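Local coordinates for BlEst2 (Bacillus licheniformis, PDB 6WPX), which probably hydrolyses ester bonds as a bacterial lipase or esterase, with a C-terminal domain that has autoinhibitory effects, at residues T204-K209 against V234-A239. Numbering follows the deposited sequence.
Sequences TLAGNK and VTEKNA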
# COMPACT_ATOMS: atom_id res chain seq x y z
N THR A 204 4.89 7.81 14.82
CA THR A 204 4.97 7.15 13.51
C THR A 204 6.30 7.42 12.89
O THR A 204 6.84 8.52 13.00
CB THR A 204 3.83 7.56 12.55
OG1 THR A 204 4.04 8.90 12.12
CG2 THR A 204 2.42 7.39 13.16
N LEU A 205 6.84 6.39 12.26
CA LEU A 205 8.05 6.47 11.46
C LEU A 205 7.61 6.09 10.05
O LEU A 205 6.71 5.27 9.87
CB LEU A 205 9.14 5.50 11.93
CG LEU A 205 10.17 6.08 12.91
CD1 LEU A 205 9.52 6.36 14.26
CD2 LEU A 205 11.34 5.09 13.12
N ALA A 206 8.23 6.72 9.06
CA ALA A 206 7.96 6.42 7.66
C ALA A 206 9.25 6.55 6.88
O ALA A 206 10.12 7.34 7.26
CB ALA A 206 6.89 7.36 7.10
N GLY A 207 9.36 5.78 5.82
CA GLY A 207 10.53 5.83 4.94
C GLY A 207 10.22 6.56 3.64
O GLY A 207 9.05 6.66 3.24
N ASN A 208 11.26 7.08 2.98
CA ASN A 208 11.09 7.78 1.69
C ASN A 208 11.97 7.14 0.61
O ASN A 208 12.11 7.70 -0.47
CB ASN A 208 11.43 9.27 1.81
CG ASN A 208 12.84 9.53 2.24
OD1 ASN A 208 13.72 8.68 2.14
ND2 ASN A 208 13.07 10.66 2.84
N LYS A 209 12.59 6.00 0.92
CA LYS A 209 13.48 5.35 -0.03
C LYS A 209 12.71 4.28 -0.81
O LYS A 209 12.02 3.47 -0.21
CB LYS A 209 14.70 4.73 0.70
CG LYS A 209 15.77 4.20 -0.25
CD LYS A 209 17.16 4.08 0.38
CE LYS A 209 17.40 2.73 1.00
NZ LYS A 209 18.84 2.54 1.35
N VAL A 234 4.28 1.99 1.16
CA VAL A 234 3.36 2.89 1.86
C VAL A 234 3.82 4.31 1.60
O VAL A 234 5.03 4.56 1.67
CB VAL A 234 3.31 2.60 3.40
CG1 VAL A 234 2.29 3.49 4.10
CG2 VAL A 234 3.01 1.12 3.70
N THR A 235 2.88 5.23 1.34
CA THR A 235 3.25 6.65 1.16
C THR A 235 3.46 7.31 2.51
O THR A 235 2.82 6.93 3.48
CB THR A 235 2.22 7.41 0.33
OG1 THR A 235 1.03 7.51 1.10
CG2 THR A 235 1.95 6.75 -1.05
N GLU A 236 4.36 8.31 2.57
CA GLU A 236 4.64 9.00 3.83
C GLU A 236 3.33 9.57 4.42
O GLU A 236 3.07 9.42 5.62
CB GLU A 236 5.70 10.10 3.59
CG GLU A 236 5.95 10.99 4.79
CD GLU A 236 5.03 12.19 4.96
OE1 GLU A 236 4.92 12.70 6.09
OE2 GLU A 236 4.41 12.62 3.96
N LYS A 237 2.49 10.21 3.58
CA LYS A 237 1.22 10.77 4.06
C LYS A 237 0.29 9.69 4.64
O LYS A 237 -0.39 9.95 5.64
CB LYS A 237 0.51 11.60 2.97
CG LYS A 237 1.17 12.97 2.75
CD LYS A 237 0.89 13.97 3.90
CE LYS A 237 2.02 14.94 4.11
NZ LYS A 237 1.88 15.69 5.39
N ASN A 238 0.28 8.48 4.05
CA ASN A 238 -0.58 7.43 4.55
C ASN A 238 0.01 6.68 5.73
O ASN A 238 -0.70 5.89 6.33
CB ASN A 238 -0.99 6.46 3.43
CG ASN A 238 -1.97 7.07 2.44
OD1 ASN A 238 -2.16 8.28 2.38
ND2 ASN A 238 -2.68 6.25 1.71
N ALA A 239 1.27 6.96 6.10
CA ALA A 239 1.95 6.34 7.25
C ALA A 239 1.76 7.14 8.55
O ALA A 239 2.28 6.76 9.61
CB ALA A 239 3.43 6.15 6.95
O HOH W 1 4.02 4.60 10.41
O HOH W 2 6.36 5.95 3.78
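The carbonyl of A239 points its oxygen end at T204: CB lies 3.4 Å from A239 O and the methyl CG2 3.6 Å, while water 1 sits to the other side of the C=O bond, within hydrogen-bonding distance of both A239 O and L205 O. The second flat group, the carboxylate of E236, is carried away from 204-209; its OE1 forms a salt bridge with R240 and a hydrogen bond with T280. The setting is an alpha/beta-hydrolase fold, where strand 201-205 of the central mixed sheet leads into a loop of the kind that usually supplies the catalytic acid, and 234-239 belongs to the long connection from helix 218-224 to strand 245-246. A206 turns its methyl into the cleft between the segments. There CB meets A239 CB at 3.7 Å, and the CG of E236 flanks it more loosely, 4.4 Å from A206 CB. The T204 hydroxyl is rotated between its backbone N and carbonyl carbon (chi1 72°), which leaves CG2 beside the N; OG1 is hydrogen-bonded to N246 OD1 and to R240 NH1, both outside the two segments. Farther along, the segments diverge and water 2 links them, donating to G207 O at 2.8 Å and to V234 O at 2.9 Å, satisfying two carbonyls of buried residues. Residues 236-238 curl helically; A239 N donates to E236 O at 3.1 Å within the curl, and the A239 methyl faces that of A206. The curl starts in an ST motif, T235 OG1 accepting from N238 N at 3.2 Å with an N-H...O angle of 147°.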